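Local coordinates for putidaredoxin reductase (Pseudomonas putida, PDB 1Q1R), which transfers electrons, with the help of bound FAD, to putidaredoxin, the iron-sulfur partner of cytochrome P450cam, probably taking them from NADH, at residues F21-S26 with A314-K319; H174-D179 with D207-T212; E324-F329 with I389-L394. All coordinates share one frame; numbering follows the deposited sequence.

The three contacts sample three parts of a glutathione reductase fold built around FAD. Contact 1 joins the ends of helices 14-25 and 302-316, and contact 2, nested in the long loop of chain that contact 1 closes, pairs two strands of the second parallel sheet. Their centres lie about 46 Å apart, on opposite sides of the chain's centre. Contact 3 follows in series, where the chain enters the C-terminal antiparallel sheet; its centre is about 24 Å from that of contact 1 and about 34 Å from that of contact 2. Segment 324-329 of contact 3 ends at Phe-329, which touches the FAD, whereas the Leu-177 side chain of contact 2 stays about 13 Å from it.

Contact 1 (F21-S26 with A314-K319); sequences FGLRAS and AILCGK
Two helices that both run out at the protein surface, 14-25 and 302-316, meet here at their C-terminal ends; the first begins within what is probably the GxGxxG turn of the FAD-binding, Rossmann-type unit. The second closes with a Schellman motif in which Gly-318, at positive phi, is the C-prime residue, with Lys-319 N bonded to Ala-314 O and Gly-318 N to Ile-315 O; Cys-317 N reaches Ala-314 O too, from the opposite face of its plane to Lys-319 N. From that turn the Lys-319 side chain runs out and bends at its last torsion (chi4 53°), which brings NZ to Ser-26 O at 2.7 Å. The donor stands 28° from the carbonyl plane. Alongside, Lys-319 CD passes 4.0 Å from Ser-26 CB. Cys-317 points its sulfur at the other helix end, SG lying 3.5 Å from Ser-26 CB and 3.7 Å from Leu-23 O. Deeper in, the methyl CD1 of Leu-23 meets CD1 of Leu-316 at 3.8 Å, and Leu-23 also rests on Ile-32 of strand 31-35. The contact thus grades from apolar methyls inside to an ammonium group outside, and the lysine's charge is probably favoured by a carbonyl at the C-terminal end of a helix, where the dipole is negative.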
ATOM      1  N   PHE A  21      13.002  -5.571  14.110  1.00 30.34           N
ATOM      2  CA  PHE A  21      13.584  -6.903  14.018  1.00 31.08           C
ATOM      3  C   PHE A  21      14.782  -6.963  13.080  1.00 32.39           C
ATOM      4  O   PHE A  21      15.699  -7.754  13.294  1.00 32.59           O
ATOM      5  CB  PHE A  21      12.529  -7.932  13.599  1.00 30.98           C
ATOM      6  CG  PHE A  21      11.564  -8.282  14.696  1.00 31.01           C
ATOM      7  CD1 PHE A  21      10.425  -7.515  14.912  1.00 31.13           C
ATOM      8  CD2 PHE A  21      11.825  -9.345  15.552  1.00 31.33           C
ATOM      9  CE1 PHE A  21       9.563  -7.802  15.964  1.00 30.54           C
ATOM     10  CE2 PHE A  21      10.969  -9.640  16.607  1.00 31.15           C
ATOM     11  CZ  PHE A  21       9.837  -8.867  16.814  1.00 31.98           C
ATOM     12  N   GLY A  22      14.776  -6.130  12.044  1.00 33.54           N
ATOM     13  CA  GLY A  22      15.891  -6.114  11.116  1.00 36.06           C
ATOM     14  C   GLY A  22      17.124  -5.632  11.853  1.00 37.69           C
ATOM     15  O   GLY A  22      18.220  -6.174  11.699  1.00 37.59           O
ATOM     16  N   LEU A  23      16.926  -4.605  12.669  1.00 38.80           N
ATOM     17  CA  LEU A  23      17.985  -4.012  13.469  1.00 40.44           C
ATOM     18  C   LEU A  23      18.642  -5.074  14.347  1.00 41.77           C
ATOM     19  O   LEU A  23      19.859  -5.248  14.325  1.00 42.20           O
ATOM     20  CB  LEU A  23      17.391  -2.907  14.341  1.00 40.15           C
ATOM     21  CG  LEU A  23      18.010  -1.511  14.330  1.00 40.56           C
ATOM     22  CD1 LEU A  23      18.503  -1.145  12.947  1.00 41.70           C
ATOM     23  CD2 LEU A  23      16.961  -0.518  14.809  1.00 40.48           C
ATOM     24  N   ARG A  24      17.826  -5.791  15.111  1.00 43.38           N
ATOM     25  CA  ARG A  24      18.332  -6.826  16.003  1.00 45.07           C
ATOM     26  C   ARG A  24      18.897  -8.020  15.237  1.00 46.00           C
ATOM     27  O   ARG A  24      19.623  -8.841  15.799  1.00 46.27           O
ATOM     28  CB  ARG A  24      17.219  -7.302  16.942  1.00 45.56           C
ATOM     29  CG  ARG A  24      17.727  -8.114  18.115  1.00 46.81           C
ATOM     30  CD  ARG A  24      18.547  -7.242  19.055  1.00 47.44           C
ATOM     31  NE  ARG A  24      17.704  -6.428  19.925  1.00 48.47           N
ATOM     32  CZ  ARG A  24      18.144  -5.403  20.648  1.00 48.80           C
ATOM     33  NH1 ARG A  24      19.422  -5.054  20.601  1.00 49.26           N
ATOM     34  NH2 ARG A  24      17.310  -4.738  21.434  1.00 49.50           N
ATOM     35  N   ALA A  25      18.564  -8.113  13.955  1.00 46.55           N
ATOM     36  CA  ALA A  25      19.045  -9.211  13.127  1.00 46.90           C
ATOM     37  C   ALA A  25      20.397  -8.874  12.506  1.00 47.42           C
ATOM     38  O   ALA A  25      21.191  -9.766  12.207  1.00 47.34           O
ATOM     39  CB  ALA A  25      18.032  -9.520  12.033  1.00 47.33           C
ATOM     40  N   SER A  26      20.651  -7.583  12.318  1.00 47.76           N
ATOM     41  CA  SER A  26      21.901  -7.126  11.728  1.00 48.46           C
ATOM     42  C   SER A  26      22.997  -6.871  12.762  1.00 49.14           C
ATOM     43  O   SER A  26      24.040  -6.305  12.437  1.00 49.20           O
ATOM     44  CB  SER A  26      21.660  -5.860  10.907  1.00 48.44           C
ATOM     45  OG  SER A  26      20.827  -6.135   9.796  1.00 48.76           O
ATOM     46  N   ALA A 314      20.366  -1.885   7.900  1.00 38.14           N
ATOM     47  CA  ALA A 314      21.725  -2.045   7.403  1.00 39.61           C
ATOM     48  C   ALA A 314      22.585  -0.839   7.773  1.00 40.21           C
ATOM     49  O   ALA A 314      23.646  -0.980   8.384  1.00 40.41           O
ATOM     50  CB  ALA A 314      21.705  -2.228   5.887  1.00 39.01           C
ATOM     51  N   ILE A 315      22.115   0.348   7.407  1.00 40.87           N
ATOM     52  CA  ILE A 315      22.836   1.584   7.680  1.00 42.26           C
ATOM     53  C   ILE A 315      23.131   1.812   9.164  1.00 43.36           C
ATOM     54  O   ILE A 315      24.260   2.141   9.534  1.00 43.90           O
ATOM     55  CB  ILE A 315      22.063   2.798   7.129  1.00 41.59           C
ATOM     56  CG1 ILE A 315      21.939   2.679   5.607  1.00 40.76           C
ATOM     57  CG2 ILE A 315      22.772   4.090   7.516  1.00 42.51           C
ATOM     58  CD1 ILE A 315      21.065   3.736   4.969  1.00 39.86           C
ATOM     59  N   LEU A 316      22.122   1.636  10.012  1.00 43.77           N
ATOM     60  CA  LEU A 316      22.299   1.837  11.446  1.00 44.59           C
ATOM     61  C   LEU A 316      23.223   0.797  12.070  1.00 45.46           C
ATOM     62  O   LEU A 316      23.670   0.957  13.206  1.00 45.82           O
ATOM     63  CB  LEU A 316      20.949   1.799  12.164  1.00 44.33           C
ATOM     64  CG  LEU A 316      19.933   2.892  11.830  1.00 44.41           C
ATOM     65  CD1 LEU A 316      18.687   2.680  12.679  1.00 44.81           C
ATOM     66  CD2 LEU A 316      20.533   4.266  12.093  1.00 44.39           C
ATOM     67  N   CYS A 317      23.500  -0.271  11.334  1.00 46.10           N
ATOM     68  CA  CYS A 317      24.371  -1.322  11.842  1.00 47.09           C
ATOM     69  C   CYS A 317      25.728  -1.324  11.149  1.00 47.79           C
ATOM     70  O   CYS A 317      26.484  -2.288  11.247  1.00 48.15           O
ATOM     71  CB  CYS A 317      23.701  -2.690  11.682  1.00 46.71           C
ATOM     72  SG  CYS A 317      22.317  -2.977  12.817  1.00 47.30           S
ATOM     73  N   GLY A 318      26.030  -0.236  10.449  1.00 48.77           N
ATOM     74  CA  GLY A 318      27.303  -0.130   9.762  1.00 49.50           C
ATOM     75  C   GLY A 318      27.482  -1.135   8.642  1.00 50.35           C
ATOM     76  O   GLY A 318      28.609  -1.463   8.272  1.00 50.67           O
ATOM     77  N   LYS A 319      26.374  -1.633   8.100  1.00 50.57           N
ATOM     78  CA  LYS A 319      26.429  -2.596   7.005  1.00 50.47           C
ATOM     79  C   LYS A 319      26.053  -1.933   5.683  1.00 50.37           C
ATOM     80  O   LYS A 319      25.545  -0.812   5.665  1.00 50.49           O
ATOM     81  CB  LYS A 319      25.495  -3.772   7.293  1.00 50.84           C
ATOM     82  CG  LYS A 319      25.974  -4.661   8.427  1.00 51.59           C
ATOM     83  CD  LYS A 319      25.027  -5.823   8.673  1.00 52.43           C
ATOM     84  CE  LYS A 319      25.686  -6.896   9.530  1.00 52.49           C
ATOM     85  NZ  LYS A 319      26.238  -6.340  10.795  1.00 53.55           N
TER

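Contact 2 (H174-D179 with D207-T212); sequences HVTLLD and DIRTGT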
ATOM      1  N   HIS A 174     -24.930  -7.804  -2.816  1.00 25.21           N
ATOM      2  CA  HIS A 174     -25.285  -7.071  -4.026  1.00 25.73           C
ATOM      3  C   HIS A 174     -24.258  -5.953  -3.945  1.00 25.25           C
ATOM      4  O   HIS A 174     -24.277  -5.160  -2.998  1.00 25.18           O
ATOM      5  CB  HIS A 174     -26.706  -6.509  -3.921  1.00 28.44           C
ATOM      6  CG  HIS A 174     -27.080  -5.591  -5.042  1.00 31.22           C
ATOM      7  ND1 HIS A 174     -26.544  -4.328  -5.185  1.00 32.87           N
ATOM      8  CD2 HIS A 174     -27.934  -5.756  -6.081  1.00 33.00           C
ATOM      9  CE1 HIS A 174     -27.051  -3.756  -6.263  1.00 32.99           C
ATOM     10  NE2 HIS A 174     -27.896  -4.601  -6.826  1.00 34.13           N
ATOM     11  N   VAL A 175     -23.360  -5.885  -4.922  1.00 23.86           N
ATOM     12  CA  VAL A 175     -22.293  -4.892  -4.882  1.00 23.94           C
ATOM     13  C   VAL A 175     -22.278  -3.836  -5.987  1.00 23.73           C
ATOM     14  O   VAL A 175     -22.404  -4.157  -7.169  1.00 24.00           O
ATOM     15  CB  VAL A 175     -20.912  -5.600  -4.889  1.00 23.50           C
ATOM     16  CG1 VAL A 175     -19.809  -4.601  -4.619  1.00 23.58           C
ATOM     17  CG2 VAL A 175     -20.898  -6.729  -3.864  1.00 23.63           C
ATOM     18  N   THR A 176     -22.111  -2.581  -5.575  1.00 23.16           N
ATOM     19  CA  THR A 176     -22.024  -1.443  -6.485  1.00 23.93           C
ATOM     20  C   THR A 176     -20.743  -0.683  -6.127  1.00 24.27           C
ATOM     21  O   THR A 176     -20.493  -0.391  -4.956  1.00 24.61           O
ATOM     22  CB  THR A 176     -23.226  -0.464  -6.321  1.00 24.36           C
ATOM     23  OG1 THR A 176     -24.456  -1.153  -6.576  1.00 23.00           O
ATOM     24  CG2 THR A 176     -23.098   0.699  -7.301  1.00 25.39           C
ATOM     25  N   LEU A 177     -19.921  -0.372  -7.124  1.00 24.47           N
ATOM     26  CA  LEU A 177     -18.689   0.363  -6.855  1.00 24.76           C
ATOM     27  C   LEU A 177     -18.704   1.675  -7.615  1.00 25.79           C
ATOM     28  O   LEU A 177     -19.010   1.715  -8.805  1.00 26.44           O
ATOM     29  CB  LEU A 177     -17.464  -0.469  -7.244  1.00 25.62           C
ATOM     30  CG  LEU A 177     -16.109   0.149  -6.886  1.00 25.36           C
ATOM     31  CD1 LEU A 177     -15.075  -0.946  -6.658  1.00 25.87           C
ATOM     32  CD2 LEU A 177     -15.670   1.091  -7.994  1.00 27.95           C
ATOM     33  N   LEU A 178     -18.359   2.750  -6.919  1.00 26.28           N
ATOM     34  CA  LEU A 178     -18.372   4.077  -7.513  1.00 27.76           C
ATOM     35  C   LEU A 178     -16.998   4.721  -7.579  1.00 28.44           C
ATOM     36  O   LEU A 178     -16.222   4.664  -6.622  1.00 27.93           O
ATOM     37  CB  LEU A 178     -19.294   4.991  -6.704  1.00 27.24           C
ATOM     38  CG  LEU A 178     -20.650   4.413  -6.297  1.00 26.32           C
ATOM     39  CD1 LEU A 178     -21.361   5.403  -5.383  1.00 28.42           C
ATOM     40  CD2 LEU A 178     -21.480   4.121  -7.534  1.00 26.67           C
ATOM     41  N   ASP A 179     -16.709   5.344  -8.716  1.00 29.33           N
ATOM     42  CA  ASP A 179     -15.446   6.044  -8.888  1.00 30.96           C
ATOM     43  C   ASP A 179     -15.706   7.320  -9.677  1.00 30.67           C
ATOM     44  O   ASP A 179     -16.466   7.321 -10.644  1.00 29.84           O
ATOM     45  CB  ASP A 179     -14.423   5.181  -9.626  1.00 32.07           C
ATOM     46  CG  ASP A 179     -13.007   5.718  -9.488  1.00 34.36           C
ATOM     47  OD1 ASP A 179     -12.756   6.879  -9.874  1.00 35.38           O
ATOM     48  OD2 ASP A 179     -12.136   4.981  -8.982  1.00 37.30           O
ATOM     49  N   ASP A 207     -21.633  -3.947 -10.005  1.00 30.75           N
ATOM     50  CA  ASP A 207     -22.140  -2.868 -10.841  1.00 31.43           C
ATOM     51  C   ASP A 207     -21.203  -1.687 -10.634  1.00 30.82           C
ATOM     52  O   ASP A 207     -21.315  -0.957  -9.649  1.00 30.47           O
ATOM     53  CB  ASP A 207     -23.567  -2.485 -10.446  1.00 32.77           C
ATOM     54  CG  ASP A 207     -24.045  -1.226 -11.149  1.00 34.18           C
ATOM     55  OD1 ASP A 207     -23.524  -0.906 -12.239  1.00 34.83           O
ATOM     56  OD2 ASP A 207     -24.951  -0.557 -10.618  1.00 35.89           O
ATOM     57  N   ILE A 208     -20.265  -1.520 -11.562  1.00 30.82           N
ATOM     58  CA  ILE A 208     -19.284  -0.441 -11.494  1.00 30.56           C
ATOM     59  C   ILE A 208     -19.796   0.820 -12.181  1.00 31.20           C
ATOM     60  O   ILE A 208     -20.189   0.787 -13.348  1.00 30.99           O
ATOM     61  CB  ILE A 208     -17.957  -0.866 -12.162  1.00 30.92           C
ATOM     62  CG1 ILE A 208     -17.325  -2.008 -11.363  1.00 31.60           C
ATOM     63  CG2 ILE A 208     -17.007   0.323 -12.261  1.00 29.74           C
ATOM     64  CD1 ILE A 208     -16.058  -2.558 -11.965  1.00 33.34           C
ATOM     65  N   ARG A 209     -19.786   1.928 -11.449  1.00 31.32           N
ATOM     66  CA  ARG A 209     -20.240   3.204 -11.989  1.00 32.12           C
ATOM     67  C   ARG A 209     -19.112   4.221 -11.958  1.00 31.68           C
ATOM     68  O   ARG A 209     -18.785   4.778 -10.912  1.00 30.88           O
ATOM     69  CB  ARG A 209     -21.440   3.721 -11.190  1.00 32.88           C
ATOM     70  CG  ARG A 209     -22.545   2.689 -11.085  1.00 34.80           C
ATOM     71  CD  ARG A 209     -23.897   3.294 -10.781  1.00 37.16           C
ATOM     72  NE  ARG A 209     -24.935   2.269 -10.872  1.00 40.14           N
ATOM     73  CZ  ARG A 209     -26.230   2.521 -11.029  1.00 41.23           C
ATOM     74  NH1 ARG A 209     -26.659   3.774 -11.116  1.00 41.88           N
ATOM     75  NH2 ARG A 209     -27.096   1.517 -11.103  1.00 40.74           N
ATOM     76  N   THR A 210     -18.512   4.449 -13.120  1.00 32.22           N
ATOM     77  CA  THR A 210     -17.417   5.398 -13.239  1.00 32.90           C
ATOM     78  C   THR A 210     -17.965   6.792 -13.515  1.00 33.43           C
ATOM     79  O   THR A 210     -19.132   6.948 -13.862  1.00 32.99           O
ATOM     80  CB  THR A 210     -16.461   4.991 -14.371  1.00 33.19           C
ATOM     81  OG1 THR A 210     -17.209   4.788 -15.575  1.00 33.27           O
ATOM     82  CG2 THR A 210     -15.730   3.704 -14.011  1.00 33.73           C
ATOM     83  N   GLY A 211     -17.121   7.805 -13.358  1.00 33.87           N
ATOM     84  CA  GLY A 211     -17.572   9.163 -13.586  1.00 35.66           C
ATOM     85  C   GLY A 211     -18.758   9.478 -12.692  1.00 36.48           C
ATOM     86  O   GLY A 211     -19.634  10.270 -13.053  1.00 36.47           O
ATOM     87  N   THR A 212     -18.788   8.851 -11.520  1.00 36.39           N
ATOM     88  CA  THR A 212     -19.874   9.060 -10.571  1.00 36.46           C
ATOM     89  C   THR A 212     -19.363   9.748  -9.317  1.00 36.26           C
ATOM     90  O   THR A 212     -18.315   9.388  -8.782  1.00 36.32           O
ATOM     91  CB  THR A 212     -20.533   7.726 -10.169  1.00 36.63           C
ATOM     92  OG1 THR A 212     -21.111   7.109 -11.327  1.00 37.18           O
ATOM     93  CG2 THR A 212     -21.618   7.965  -9.133  1.00 36.35           C
TER
HETATM   94  O   HOH W   1     -26.386  -0.820  -8.401  1.00 35.55           O
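Val-175 and Asp-207 open a parallel pairing, and backbone hydrogen bonds carry most of it. Asp-207 N gives to Val-175 O, and Leu-177 N to Asp-207 O from 38° above that carbonyl's plane. Arg-209 N then meets Leu-177 O at 2.8 Å, nearly head-on to the carbonyl, and Asp-179 N reaches Arg-209 O. Farther along, Asp-179 O accepts Thr-212 N at 2.9 Å as the chain turns through Gly-211.

Polar side chains gather on the face that bears Thr-176, Leu-178, Asp-207 and Arg-209. With CG of Asp-207 anti to the backbone N (chi1 171°), its carboxylate meets the guanidinium edge of Arg-209 side-on: OD2 takes both NE, at 2.8 Å, and NH2, at 3.0 Å. A water bridges the same OD2 to Thr-176 OG1, 2.7 Å from each. An alanine in place of Asp-207 would probably leave the arginine's charge without its mate, its guanidinium freer to turn and the bridging water without one of its two partners.

Apolar packing fills in beside this: Leu-178 CD2 lies 3.7 Å from Arg-209 CB and 4.2 Å from Thr-212 CG2. On the other face Leu-177 and Ile-208 pack toward helices 159-170 and 191-204 respectively. Strand 174-178, helix 191-204 and edge strand 207-209 form a beta-alpha-beta crossover of the second Rossmann-type sheet, which in this family is the probable pyridine nucleotide-binding unit.

Contact 3 (E324-F329 with I389-L394); sequences EAAPWF and IITDRL
Ala-326 and Thr-391 come together where the linker leading into the C-terminal sheet passes the last turn of helix 380-391, an example of how a small residue lets a helix end approach an extended chain closely. The tight part centres on the Ala-326 methyl. Its CB sits 3.2 Å from Thr-391 OG1 and 3.8 Å from Ile-390 CG2, so it touches a hydroxyl and a methyl of successive helical residues. The same hydroxyl oxygen receives the contact's one direct hydrogen bond, from Ala-326 N at 3.3 Å; this bond is long and bent, with 147° at the hydrogen. OG1 of Thr-391 lies beside its own backbone N (chi1 -57°), where it also gives its proton to Lys-387 O one turn back. The hydroxyl therefore serves both the helix and the linker, and Ala-326 N gains a partner in a buried position.

The looser side lies toward Glu-324 and the exposed Ala-325. Here the Thr-391 methyl CG2 comes no nearer than 4.1 Å to Glu-324 O, and the Ala-325 methyl points away. The Glu-324 carboxylate is engaged elsewhere, by Gln-291, Leu-292 and Ser-290. On the helix side the chain turns off at once through a Schellman motif with Arg-393 at positive phi.

Around this junction Ala-326 also touches Val-341 of strand 336-342, while Ile-390 reaches Val-371 of strand 370-377. Helix 380-391 thus packs against the antiparallel sheet whose edge strand 328-333 carries Phe-329 to the FAD, with Leu-394 beyond it resting on helix 408-421.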
ATOM      1  N   GLU A 324      19.202  -0.432  -4.925  1.00 44.71           N
ATOM      2  CA  GLU A 324      17.798  -0.102  -5.158  1.00 43.25           C
ATOM      3  C   GLU A 324      17.151  -1.080  -6.133  1.00 41.80           C
ATOM      4  O   GLU A 324      17.658  -1.308  -7.232  1.00 41.38           O
ATOM      5  CB  GLU A 324      17.660   1.327  -5.698  1.00 43.72           C
ATOM      6  CG  GLU A 324      16.345   1.588  -6.429  1.00 44.74           C
ATOM      7  CD  GLU A 324      16.106   3.060  -6.726  1.00 45.88           C
ATOM      8  OE1 GLU A 324      15.320   3.363  -7.649  1.00 45.98           O
ATOM      9  OE2 GLU A 324      16.691   3.918  -6.028  1.00 46.98           O
ATOM     10  N   ALA A 325      16.028  -1.658  -5.720  1.00 39.89           N
ATOM     11  CA  ALA A 325      15.303  -2.606  -6.556  1.00 37.91           C
ATOM     12  C   ALA A 325      14.089  -1.924  -7.175  1.00 36.49           C
ATOM     13  O   ALA A 325      13.581  -0.939  -6.640  1.00 36.73           O
ATOM     14  CB  ALA A 325      14.861  -3.805  -5.721  1.00 37.31           C
ATOM     15  N   ALA A 326      13.631  -2.435  -8.311  1.00 34.87           N
ATOM     16  CA  ALA A 326      12.461  -1.861  -8.959  1.00 33.38           C
ATOM     17  C   ALA A 326      11.285  -2.007  -7.996  1.00 31.56           C
ATOM     18  O   ALA A 326      11.154  -3.024  -7.325  1.00 30.18           O
ATOM     19  CB  ALA A 326      12.163  -2.597 -10.262  1.00 33.48           C
ATOM     20  N   PRO A 327      10.428  -0.984  -7.903  1.00 31.05           N
ATOM     21  CA  PRO A 327       9.284  -1.095  -6.992  1.00 30.66           C
ATOM     22  C   PRO A 327       8.230  -2.045  -7.559  1.00 30.22           C
ATOM     23  O   PRO A 327       8.051  -2.133  -8.776  1.00 30.39           O
ATOM     24  CB  PRO A 327       8.778   0.339  -6.902  1.00 30.67           C
ATOM     25  CG  PRO A 327       9.079   0.880  -8.273  1.00 31.05           C
ATOM     26  CD  PRO A 327      10.480   0.352  -8.524  1.00 30.64           C
ATOM     27  N   TRP A 328       7.553  -2.776  -6.682  1.00 28.73           N
ATOM     28  CA  TRP A 328       6.511  -3.691  -7.126  1.00 27.24           C
ATOM     29  C   TRP A 328       5.483  -3.932  -6.036  1.00 27.63           C
ATOM     30  O   TRP A 328       5.700  -3.595  -4.867  1.00 26.32           O
ATOM     31  CB  TRP A 328       7.099  -5.036  -7.581  1.00 26.44           C
ATOM     32  CG  TRP A 328       7.668  -5.897  -6.488  1.00 25.13           C
ATOM     33  CD1 TRP A 328       8.904  -5.796  -5.925  1.00 25.51           C
ATOM     34  CD2 TRP A 328       7.015  -6.997  -5.833  1.00 24.92           C
ATOM     35  NE1 TRP A 328       9.069  -6.766  -4.963  1.00 24.68           N
ATOM     36  CE2 TRP A 328       7.923  -7.515  -4.886  1.00 24.67           C
ATOM     37  CE3 TRP A 328       5.752  -7.594  -5.957  1.00 24.11           C
ATOM     38  CZ2 TRP A 328       7.610  -8.606  -4.062  1.00 24.86           C
ATOM     39  CZ3 TRP A 328       5.437  -8.676  -5.141  1.00 25.27           C
ATOM     40  CH2 TRP A 328       6.366  -9.171  -4.203  1.00 25.51           C
ATOM     41  N   PHE A 329       4.349  -4.492  -6.437  1.00 27.21           N
ATOM     42  CA  PHE A 329       3.286  -4.813  -5.499  1.00 27.39           C
ATOM     43  C   PHE A 329       2.353  -5.798  -6.182  1.00 25.96           C
ATOM     44  O   PHE A 329       2.533  -6.119  -7.360  1.00 23.94           O
ATOM     45  CB  PHE A 329       2.550  -3.542  -5.051  1.00 29.29           C
ATOM     46  CG  PHE A 329       1.604  -2.980  -6.067  1.00 31.64           C
ATOM     47  CD1 PHE A 329       0.260  -3.350  -6.063  1.00 32.96           C
ATOM     48  CD2 PHE A 329       2.045  -2.068  -7.019  1.00 32.93           C
ATOM     49  CE1 PHE A 329      -0.631  -2.815  -6.991  1.00 33.39           C
ATOM     50  CE2 PHE A 329       1.163  -1.527  -7.952  1.00 33.68           C
ATOM     51  CZ  PHE A 329      -0.179  -1.902  -7.939  1.00 33.76           C
ATOM     52  N   ILE A 389      14.301  -6.682 -16.221  1.00 30.36           N
ATOM     53  CA  ILE A 389      14.299  -5.716 -17.318  1.00 30.04           C
ATOM     54  C   ILE A 389      14.270  -4.275 -16.799  1.00 30.93           C
ATOM     55  O   ILE A 389      14.990  -3.409 -17.303  1.00 30.17           O
ATOM     56  CB  ILE A 389      13.079  -5.946 -18.255  1.00 29.17           C
ATOM     57  CG1 ILE A 389      13.233  -7.280 -18.985  1.00 28.02           C
ATOM     58  CG2 ILE A 389      12.954  -4.805 -19.262  1.00 28.86           C
ATOM     59  CD1 ILE A 389      11.971  -7.758 -19.683  1.00 27.96           C
ATOM     60  N   ILE A 390      13.441  -4.028 -15.788  1.00 31.23           N
ATOM     61  CA  ILE A 390      13.311  -2.693 -15.209  1.00 32.20           C
ATOM     62  C   ILE A 390      14.511  -2.318 -14.349  1.00 32.81           C
ATOM     63  O   ILE A 390      15.117  -1.264 -14.538  1.00 33.54           O
ATOM     64  CB  ILE A 390      12.038  -2.580 -14.324  1.00 32.18           C
ATOM     65  CG1 ILE A 390      10.799  -2.970 -15.127  1.00 31.96           C
ATOM     66  CG2 ILE A 390      11.897  -1.162 -13.785  1.00 31.24           C
ATOM     67  CD1 ILE A 390      10.584  -2.137 -16.362  1.00 34.40           C
ATOM     68  N   THR A 391      14.846  -3.186 -13.401  1.00 34.41           N
ATOM     69  CA  THR A 391      15.958  -2.934 -12.492  1.00 35.71           C
ATOM     70  C   THR A 391      17.291  -2.742 -13.206  1.00 36.88           C
ATOM     71  O   THR A 391      18.069  -1.860 -12.845  1.00 36.20           O
ATOM     72  CB  THR A 391      16.115  -4.076 -11.468  1.00 36.45           C
ATOM     73  OG1 THR A 391      14.893  -4.238 -10.735  1.00 37.40           O
ATOM     74  CG2 THR A 391      17.249  -3.765 -10.492  1.00 36.53           C
ATOM     75  N   ASP A 392      17.555  -3.560 -14.221  1.00 37.82           N
ATOM     76  CA  ASP A 392      18.814  -3.454 -14.950  1.00 39.14           C
ATOM     77  C   ASP A 392      18.753  -2.613 -16.221  1.00 39.16           C
ATOM     78  O   ASP A 392      19.729  -2.549 -16.972  1.00 39.07           O
ATOM     79  CB  ASP A 392      19.349  -4.847 -15.282  1.00 40.57           C
ATOM     80  CG  ASP A 392      19.653  -5.653 -14.043  1.00 42.31           C
ATOM     81  OD1 ASP A 392      20.268  -5.090 -13.115  1.00 44.39           O
ATOM     82  OD2 ASP A 392      19.284  -6.845 -13.992  1.00 44.06           O
ATOM     83  N   ARG A 393      17.618  -1.966 -16.465  1.00 39.20           N
ATOM     84  CA  ARG A 393      17.479  -1.131 -17.652  1.00 39.70           C
ATOM     85  C   ARG A 393      17.887  -1.885 -18.918  1.00 38.28           C
ATOM     86  O   ARG A 393      18.636  -1.362 -19.743  1.00 38.95           O
ATOM     87  CB  ARG A 393      18.351   0.116 -17.507  1.00 42.09           C
ATOM     88  CG  ARG A 393      17.613   1.362 -17.064  1.00 45.44           C
ATOM     89  CD  ARG A 393      16.663   1.841 -18.153  1.00 48.68           C
ATOM     90  NE  ARG A 393      16.214   3.210 -17.920  1.00 52.03           N
ATOM     91  CZ  ARG A 393      17.028   4.261 -17.867  1.00 53.12           C
ATOM     92  NH1 ARG A 393      18.336   4.099 -18.033  1.00 54.16           N
ATOM     93  NH2 ARG A 393      16.537   5.474 -17.651  1.00 53.50           N
ATOM     94  N   LEU A 394      17.400  -3.111 -19.072  1.00 36.56           N
ATOM     95  CA  LEU A 394      17.743  -3.909 -20.243  1.00 34.64           C
ATOM     96  C   LEU A 394      17.076  -3.399 -21.518  1.00 33.79           C
ATOM     97  O   LEU A 394      15.871  -3.145 -21.545  1.00 32.53           O
ATOM     98  CB  LEU A 394      17.365  -5.372 -20.019  1.00 34.48           C
ATOM     99  CG  LEU A 394      18.053  -6.104 -18.867  1.00 34.01           C
ATOM    100  CD1 LEU A 394      17.654  -7.565 -18.896  1.00 33.59           C
ATOM    101  CD2 LEU A 394      19.558  -5.968 -18.986  1.00 34.93           C
TER